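Local coordinates for protein carboxynorspermidine decarboxylase (Campylobacter jejuni subsp. jejuni 81116, PDB 3N29) that probably decarboxylates carboxynorspermidine to the polyamine norspermidine, using pyridoxal 5'-phosphate as cofactor, at residues Ser410-Asp413 against Tyr414-Arg417; Glu221-Gly224 against Lys225-Gly228; Gln143-Lys146 against Phe147-Lys150; Leu181-Ala185 against Lys186-Asn190. All coordinates share one frame; numbering follows the deposited sequence.

Contact 1 of 4, residues Ser410-Asp413 against Tyr414-Arg417; sequences SYKD and YSLR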
# COMPACT_ATOMS: atom_id res chain seq x y z
N SER A 410 1.15 -14.76 -9.76
CA SER A 410 0.00 -15.69 -9.77
C SER A 410 -0.78 -15.59 -8.48
O SER A 410 -0.41 -14.85 -7.53
CB SER A 410 0.51 -17.13 -10.05
OG SER A 410 1.22 -17.61 -8.94
N TYR A 411 -1.91 -16.34 -8.45
CA TYR A 411 -2.82 -16.42 -7.31
C TYR A 411 -2.14 -16.52 -5.94
O TYR A 411 -2.54 -15.83 -4.96
CB TYR A 411 -3.75 -17.64 -7.56
CG TYR A 411 -4.55 -18.08 -6.34
CD1 TYR A 411 -5.47 -17.22 -5.76
CD2 TYR A 411 -4.32 -19.33 -5.75
CE1 TYR A 411 -6.19 -17.62 -4.65
CE2 TYR A 411 -5.00 -19.75 -4.64
CZ TYR A 411 -5.96 -18.90 -4.09
OH TYR A 411 -6.63 -19.31 -2.96
N LYS A 412 -1.14 -17.37 -5.85
CA LYS A 412 -0.46 -17.60 -4.61
C LYS A 412 0.20 -16.35 -4.06
O LYS A 412 0.46 -16.28 -2.85
CB LYS A 412 0.63 -18.71 -4.72
CG LYS A 412 0.07 -20.13 -4.97
CD LYS A 412 -0.74 -20.65 -3.81
CE LYS A 412 -0.93 -22.13 -3.90
NZ LYS A 412 -1.53 -22.54 -2.59
N ASP A 413 0.51 -15.36 -4.91
CA ASP A 413 1.09 -14.09 -4.40
C ASP A 413 0.10 -13.28 -3.53
O ASP A 413 0.48 -12.50 -2.72
CB ASP A 413 1.49 -13.21 -5.56
CG ASP A 413 2.76 -13.71 -6.26
OD1 ASP A 413 3.76 -13.68 -5.57
OD2 ASP A 413 2.71 -14.18 -7.44
N TYR A 414 -1.20 -13.49 -3.81
CA TYR A 414 -2.30 -13.03 -3.04
C TYR A 414 -2.61 -14.01 -1.90
O TYR A 414 -2.67 -13.60 -0.72
CB TYR A 414 -3.56 -12.83 -3.94
CG TYR A 414 -4.88 -12.65 -3.15
CD1 TYR A 414 -5.16 -11.46 -2.43
CD2 TYR A 414 -5.85 -13.62 -3.17
CE1 TYR A 414 -6.39 -11.29 -1.74
CE2 TYR A 414 -7.07 -13.48 -2.45
CZ TYR A 414 -7.34 -12.33 -1.77
OH TYR A 414 -8.52 -12.21 -1.07
N SER A 415 -2.84 -15.29 -2.16
CA SER A 415 -3.46 -16.13 -1.10
C SER A 415 -2.49 -16.33 0.08
O SER A 415 -2.94 -16.46 1.21
CB SER A 415 -3.86 -17.51 -1.59
OG SER A 415 -2.76 -18.19 -2.16
N LEU A 416 -1.19 -16.37 -0.22
CA LEU A 416 -0.19 -16.69 0.78
C LEU A 416 0.23 -15.47 1.58
O LEU A 416 1.08 -15.54 2.47
CB LEU A 416 1.03 -17.46 0.21
CG LEU A 416 0.69 -18.77 -0.51
CD1 LEU A 416 2.02 -19.40 -0.97
CD2 LEU A 416 -0.18 -19.68 0.42
N ARG A 417 -0.46 -14.37 1.34
CA ARG A 417 -0.27 -13.13 2.07
C ARG A 417 -1.51 -12.79 2.93
O ARG A 417 -1.50 -11.79 3.60
CB ARG A 417 0.12 -12.00 1.10
CG ARG A 417 1.64 -12.01 0.71
CD ARG A 417 2.46 -11.49 1.90
NE ARG A 417 2.24 -10.08 2.19
CZ ARG A 417 2.71 -9.05 1.47
NH1 ARG A 417 3.49 -9.27 0.43
NH2 ARG A 417 2.40 -7.80 1.77
O HOH W 1 -3.42 -20.79 -1.49
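Tyr411 O is gripped by two successive amides of the short helix 412-415. Ser415 N reaches it at 2.9 Å with its hydrogen well aimed (157°), and the donor lies in the carbonyl plane. Tyr414 N stands equally close but above that plane, and its N-H is more bent at 133°. One oxygen thus closes an i to i+4 and an i to i+3 turn together, while Lys412 O takes Leu416 N at 3.1 Å, Leu416 being the first residue to leave helical geometry. Ser415 is small enough to slide beneath an aromatic ring: its CB sits over a face of Tyr411, 4.0 Å from the ring centroid, a CH-pi contact. With chi1 at 56°, Ser415 OG stands between its own N and carbonyl carbon and faces Lys412, whose CD passes 3.6 Å from it. A water joins Ser415 OG to Lys412 NZ, so the bent lysine arm packs with its methylenes yet keeps its ammonium hydrated. In this fold of barrel plus beta domain, the helix near the C-terminus belongs to the dimer interface. There Tyr411 OH bonds to Glu108 of the second subunit, the Tyr414 ring meets Phe105 of that subunit, and Arg417 NH2 bonds to its Asn383. Tyrosine suits position 411, joining a broad ring to a polar tip; at 414 the ring does the work, turning its edge to Tyr411 CE1. Where the chain enters the helix, Asp413 OD2 accepts Ser410 N at 2.9 Å through its anti lone pair, the carboxylate folding back against the preceding turn.

Contact 2 of 4, residues Glu221-Gly224 against Lys225-Gly228; sequences EKFG and KWIG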
# COMPACT_ATOMS: atom_id res chain seq x y z
N GLU A 221 28.45 23.24 10.06
CA GLU A 221 28.35 24.18 11.15
C GLU A 221 28.09 23.41 12.46
O GLU A 221 28.78 23.64 13.45
CB GLU A 221 27.28 25.21 10.85
CG GLU A 221 27.33 26.44 11.69
CD GLU A 221 25.95 26.86 12.11
OE1 GLU A 221 25.52 27.97 11.74
OE2 GLU A 221 25.27 26.06 12.80
N LYS A 222 27.14 22.47 12.46
CA LYS A 222 26.77 21.78 13.68
C LYS A 222 27.65 20.57 14.06
O LYS A 222 27.80 20.28 15.26
CB LYS A 222 25.30 21.33 13.61
CG LYS A 222 24.26 22.42 13.81
CD LYS A 222 22.81 21.85 13.48
CE LYS A 222 21.63 22.65 14.11
NZ LYS A 222 20.55 23.01 13.11
N PHE A 223 28.14 19.82 13.10
CA PHE A 223 28.84 18.56 13.37
C PHE A 223 30.33 18.60 12.96
O PHE A 223 31.06 17.62 13.13
CB PHE A 223 28.16 17.41 12.64
CG PHE A 223 26.73 17.14 13.06
CD1 PHE A 223 26.43 16.12 13.96
CD2 PHE A 223 25.70 17.88 12.53
CE1 PHE A 223 25.11 15.85 14.34
CE2 PHE A 223 24.36 17.65 12.91
CZ PHE A 223 24.08 16.61 13.82
N GLY A 224 30.73 19.74 12.42
CA GLY A 224 32.09 20.06 11.95
C GLY A 224 33.25 19.55 12.75
O GLY A 224 34.20 18.99 12.18
N LYS A 225 33.17 19.70 14.06
CA LYS A 225 34.26 19.35 14.95
C LYS A 225 34.51 17.82 15.02
O LYS A 225 35.59 17.39 15.41
CB LYS A 225 34.06 19.96 16.35
CG LYS A 225 33.35 19.09 17.35
CD LYS A 225 32.87 19.88 18.59
CE LYS A 225 33.84 19.83 19.74
NZ LYS A 225 33.07 19.98 21.04
N TRP A 226 33.54 17.02 14.57
CA TRP A 226 33.72 15.58 14.56
C TRP A 226 33.95 14.94 13.18
O TRP A 226 34.08 13.75 13.08
CB TRP A 226 32.49 14.91 15.21
CG TRP A 226 32.27 15.41 16.59
CD1 TRP A 226 33.07 15.21 17.68
CD2 TRP A 226 31.19 16.20 17.02
NE1 TRP A 226 32.55 15.84 18.77
CE2 TRP A 226 31.39 16.47 18.39
CE3 TRP A 226 30.07 16.72 16.38
CZ2 TRP A 226 30.48 17.20 19.15
CZ3 TRP A 226 29.17 17.46 17.12
CH2 TRP A 226 29.38 17.70 18.50
N ILE A 227 33.97 15.72 12.10
CA ILE A 227 34.00 15.16 10.75
C ILE A 227 35.43 14.74 10.40
O ILE A 227 35.66 13.71 9.75
CB ILE A 227 33.44 16.20 9.76
CG1 ILE A 227 31.96 16.50 10.04
CG2 ILE A 227 33.56 15.75 8.35
CD1 ILE A 227 31.40 17.68 9.13
N GLY A 228 36.41 15.51 10.91
CA GLY A 228 37.82 15.29 10.56
C GLY A 228 38.34 13.95 11.01
O GLY A 228 39.30 13.40 10.43
O HOH W 2 36.67 17.81 12.00
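The indole of Trp226 lies back against the end of helix 209-223, its six-membered ring touching the main chain of Lys222 and Phe223. Trp226 CE3 is 3.5 Å from Phe223 O, and CZ3 is 3.6 Å from Lys222 O, both oxygens meeting the ring obliquely. The same Phe223 O receives Trp226 N at 2.9 Å, and Ile227 CG1 closes on it at 3.4 Å, so this carbonyl is surrounded by one polar donor and two hydrocarbon groups. With Trp226 CG anti to the carbonyl carbon (chi1 -57°), the indole swings beside its own N and hence over the preceding turn. Such wide and branched apolar residues suit this side: Ile227 continues onto Phe258 and Tyr262 of helix 248-262, while Phe223 and Trp226 both meet the ring of Phe188. Toward solvent the arrangement is looser and more polar. Gly224 O accepts Ile227 N over a longer 3.3 Å, the donor standing well above the carbonyl plane, and a water that donates to Gly224 O also accepts from Gly228 N. Lys225 shows both characters, for its CG lies 3.4 Å above the centre of the Trp226 ring system while its ammonium leads away to a salt bridge with Glu189. Flexible and long, lysine can lid an aromatic and still deliver its charge elsewhere. Two consecutive i to i+3 bonds thus tighten the chain as outer helix 209-223 of the beta/alpha barrel gives way to the loop leading into barrel strand 232-234.

Contact 3 of 4, residues Gln143-Lys146 against Phe147-Lys150; sequences QFHK and FQSK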
# COMPACT_ATOMS: atom_id res chain seq x y z
N GLN A 143 21.47 2.44 20.36
CA GLN A 143 21.50 1.34 19.41
C GLN A 143 22.98 0.99 19.08
O GLN A 143 23.35 -0.18 19.09
CB GLN A 143 20.73 1.71 18.15
CG GLN A 143 19.23 1.60 18.29
CD GLN A 143 18.71 0.38 17.62
OE1 GLN A 143 18.01 -0.44 18.20
NE2 GLN A 143 19.09 0.23 16.40
N PHE A 144 23.80 2.02 18.90
CA PHE A 144 25.23 1.82 18.69
C PHE A 144 25.83 1.06 19.91
O PHE A 144 26.50 0.03 19.75
CB PHE A 144 25.90 3.15 18.46
CG PHE A 144 27.36 3.17 18.69
CD1 PHE A 144 28.20 2.17 18.17
CD2 PHE A 144 27.93 4.21 19.41
CE1 PHE A 144 29.60 2.22 18.44
CE2 PHE A 144 29.30 4.28 19.66
CZ PHE A 144 30.13 3.29 19.16
N HIS A 145 25.56 1.55 21.09
CA HIS A 145 26.19 0.91 22.26
C HIS A 145 25.68 -0.54 22.42
O HIS A 145 26.39 -1.40 22.94
CB HIS A 145 25.93 1.73 23.51
CG HIS A 145 26.67 3.03 23.54
ND1 HIS A 145 26.24 4.13 24.24
CD2 HIS A 145 27.84 3.39 22.97
CE1 HIS A 145 27.08 5.13 24.07
NE2 HIS A 145 28.08 4.70 23.31
N LYS A 146 24.44 -0.81 22.05
CA LYS A 146 23.86 -2.12 22.26
C LYS A 146 24.52 -3.15 21.29
O LYS A 146 24.70 -4.31 21.65
CB LYS A 146 22.39 -2.06 21.98
CG LYS A 146 21.55 -3.25 22.41
CD LYS A 146 20.13 -3.05 21.81
CE LYS A 146 19.13 -4.02 22.39
NZ LYS A 146 17.85 -3.31 22.80
N PHE A 147 24.82 -2.71 20.07
CA PHE A 147 25.24 -3.62 19.01
C PHE A 147 26.70 -3.50 18.63
O PHE A 147 27.17 -4.22 17.75
CB PHE A 147 24.34 -3.42 17.79
CG PHE A 147 22.93 -3.86 18.02
CD1 PHE A 147 22.66 -5.17 18.41
CD2 PHE A 147 21.87 -2.97 17.86
CE1 PHE A 147 21.34 -5.58 18.63
CE2 PHE A 147 20.56 -3.37 18.11
CZ PHE A 147 20.29 -4.67 18.48
N GLN A 148 27.42 -2.63 19.30
CA GLN A 148 28.85 -2.46 19.04
C GLN A 148 29.58 -3.82 19.09
O GLN A 148 30.37 -4.16 18.18
CB GLN A 148 29.41 -1.48 20.04
CG GLN A 148 30.87 -1.35 20.11
CD GLN A 148 31.24 -0.11 20.88
OE1 GLN A 148 30.51 0.36 21.78
NE2 GLN A 148 32.31 0.48 20.49
N SER A 149 29.31 -4.62 20.10
CA SER A 149 30.08 -5.87 20.27
C SER A 149 29.71 -6.98 19.28
O SER A 149 30.46 -7.92 19.13
CB SER A 149 29.95 -6.41 21.69
OG SER A 149 28.71 -7.07 21.83
N LYS A 150 28.57 -6.86 18.58
CA LYS A 150 28.18 -7.83 17.56
C LYS A 150 28.54 -7.32 16.16
O LYS A 150 28.24 -7.97 15.16
CB LYS A 150 26.68 -8.09 17.63
CG LYS A 150 26.18 -8.48 19.02
CD LYS A 150 26.41 -9.97 19.29
CE LYS A 150 25.19 -10.63 20.02
NZ LYS A 150 25.49 -11.04 21.44
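Lys146 and Phe147 run side by side at the end of helix 141-147, one of the outer helices of the beta/alpha barrel, where the chain turns toward strand 155-159. Lys146 sends CG anti to the backbone N (chi1 -168°) and stays extended as far as CE, which carries its methylenes over a face of the Phe147 ring; CD stands 4.0 Å from the ring centroid in a CH-pi contact. Phe147 instead has CG anti to the carbonyl carbon (chi1 -68°), and this sets its ring back beside the preceding turn, with CD2 at 3.4 Å from Gln143 O. The lysine suits a border position, its aliphatic part shielding an aromatic that also packs on Phe121, Glu123 and Ile126. A second pairing lies further round the helix. Phe144 and Gln148 are crossed, the amide of Gln148 meeting the ring obliquely with the two planes 39° apart, and Gln148 CD comes to 3.8 Å from Phe144 CE1. Extended beyond CG, the glutamine offers its amide to the phenylalanine while remaining partly exposed; the buried Phe144 continues inward to Leu156 and Leu158 of strand 155-159. The main-chain bonding weakens here, as the helix ends. Phe147 N gives its sounder bond to Gln143 O at 3.1 Å and a weak one to Phe144 O, which also accepts weakly from Gln148 N. Beyond, Lys150 N bonds to Phe147 O in a 3-10 turn. On the exposed side, Gln148 OE1 approaches the edge of the His145 imidazole, 4.2 Å from CD2.

Contact 4 of 4, residues Leu181-Ala185 against Lys186-Asn190; sequences LGIRA and KDFEN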
# COMPACT_ATOMS: atom_id res chain seq x y z
N LEU A 181 14.75 10.61 13.28
CA LEU A 181 15.87 10.10 12.46
C LEU A 181 17.13 10.92 12.71
O LEU A 181 17.16 12.16 12.55
CB LEU A 181 15.52 10.10 10.99
CG LEU A 181 14.21 9.38 10.62
CD1 LEU A 181 13.78 9.66 9.16
CD2 LEU A 181 14.37 7.93 10.88
N GLY A 182 18.15 10.19 13.12
CA GLY A 182 19.45 10.73 13.50
C GLY A 182 19.56 11.28 14.91
O GLY A 182 18.57 11.53 15.60
N ILE A 183 20.81 11.57 15.27
CA ILE A 183 21.22 12.14 16.53
C ILE A 183 21.52 13.66 16.31
O ILE A 183 22.19 14.03 15.30
CB ILE A 183 22.53 11.36 16.97
CG1 ILE A 183 22.27 9.84 17.07
CG2 ILE A 183 23.14 11.86 18.27
CD1 ILE A 183 23.60 9.06 17.06
N ARG A 184 21.03 14.54 17.20
CA ARG A 184 21.22 15.98 17.10
C ARG A 184 22.64 16.28 17.61
O ARG A 184 23.22 15.49 18.39
CB ARG A 184 20.16 16.77 17.86
CG ARG A 184 18.79 16.65 17.26
CD ARG A 184 17.73 17.40 18.08
NE ARG A 184 17.58 16.78 19.39
CZ ARG A 184 16.97 17.37 20.43
NH1 ARG A 184 16.40 18.56 20.31
NH2 ARG A 184 16.88 16.73 21.59
N ALA A 185 23.23 17.35 17.11
CA ALA A 185 24.69 17.60 17.34
C ALA A 185 25.05 17.73 18.84
O ALA A 185 26.10 17.31 19.28
CB ALA A 185 25.13 18.85 16.58
N LYS A 186 24.14 18.25 19.64
CA LYS A 186 24.40 18.41 21.08
C LYS A 186 24.61 17.07 21.80
O LYS A 186 25.31 16.98 22.84
CB LYS A 186 23.23 19.15 21.73
CG LYS A 186 21.91 18.33 21.77
CD LYS A 186 20.80 19.23 22.26
CE LYS A 186 19.59 18.52 22.73
NZ LYS A 186 18.89 19.45 23.72
N ASP A 187 24.04 16.00 21.24
CA ASP A 187 24.21 14.71 21.84
C ASP A 187 25.53 14.04 21.43
O ASP A 187 25.85 13.00 21.95
CB ASP A 187 23.00 13.86 21.50
CG ASP A 187 21.76 14.35 22.20
OD1 ASP A 187 21.84 15.15 23.18
OD2 ASP A 187 20.69 13.97 21.75
N PHE A 188 26.30 14.67 20.55
CA PHE A 188 27.67 14.20 20.27
C PHE A 188 28.67 14.66 21.30
O PHE A 188 29.78 14.14 21.37
CB PHE A 188 28.13 14.64 18.88
CG PHE A 188 27.66 13.76 17.77
CD1 PHE A 188 28.54 13.04 17.02
CD2 PHE A 188 26.29 13.65 17.49
CE1 PHE A 188 28.09 12.21 16.01
CE2 PHE A 188 25.84 12.82 16.46
CZ PHE A 188 26.74 12.10 15.73
N GLU A 189 28.29 15.64 22.10
CA GLU A 189 29.30 16.30 22.91
C GLU A 189 29.81 15.33 23.99
O GLU A 189 29.01 14.64 24.65
CB GLU A 189 28.74 17.57 23.49
CG GLU A 189 28.50 18.63 22.43
CD GLU A 189 29.79 19.40 22.01
OE1 GLU A 189 29.67 20.30 21.14
OE2 GLU A 189 30.91 19.12 22.54
N ASN A 190 31.13 15.18 24.06
CA ASN A 190 31.74 14.33 25.08
C ASN A 190 31.35 12.84 24.96
O ASN A 190 31.36 12.09 25.95
CB ASN A 190 31.38 14.87 26.47
CG ASN A 190 32.03 16.24 26.76
OD1 ASN A 190 33.26 16.42 26.64
ND2 ASN A 190 31.20 17.19 27.16
O HOH W 3 19.71 13.10 19.44
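Apolar contact is closest between Ile183 and Phe188, whose side chains cross at about a right angle: Ile183 CG2 lies 3.4 Å from Phe188 CE2, approaching the ring obliquely. The branch of isoleucine does this work, CG2 being anti to the backbone N, and it also touches Asp187 CB at 3.8 Å. Isoleucine suits the place because that branch reaches the ring, both residues being buried. Main-chain hydrogen bonds wind the segment into a short turn. Asp187 N reaches Arg184 O at 3.0 Å and Phe188 N reaches Ala185 O at 2.9 Å, each donor standing above the carbonyl plane, successive i to i+3 links. Arg184 O also lies in the plane of the Phe188 ring, at its edge. A water adds a polar bridge, accepting from Arg184 N and donating to Asp187 OD2 at 2.7 Å, so aspartate is well placed to hold the start of the turn. The charged contacts are of another kind: Arg184 and Lys186 point the same way, and Lys186 CE rests over a face of the guanidinium, 3.4 Å from Arg184 NH2. Their like charges, with Lys186 NZ 4.0 Å from Arg184 NH2, are probably tempered by solvent and by the nearby Asp187 carboxylate. Small Ala185 lets the turn press close to helix 209-223, touching Lys222 and Phe223. Toward the barrel, Ile183 bonds through its backbone to Arg159 and Asn161, and both Ile183 and Phe188 pack on Leu158, wedging this loop between helix 209-223 and barrel strand 155-159.

Contacts 2, 3 and 4 lie in the barrel domain, whereas contact 1 sits near the C-terminus, across the chain's centre from contact 2, about 50 Å between centres. Contacts 2 and 4 touch: Trp226 CH2 is 3.3 Å from Phe188 CB, so the end of helix 209-223 and the loop before strand 198-200 share an aromatic cluster. Contact 3 stays separate, its nearest atoms about 6 Å from contact 4, but both rest on strand 155-159 with buried hydrophobes inside and lysines outside. All four mix buried and exposed residues. Contact 1 bonds to the second subunit through Tyr411 and Arg417, contacts 3 and 4 pack against it more slightly, and contact 2 touches no other chain.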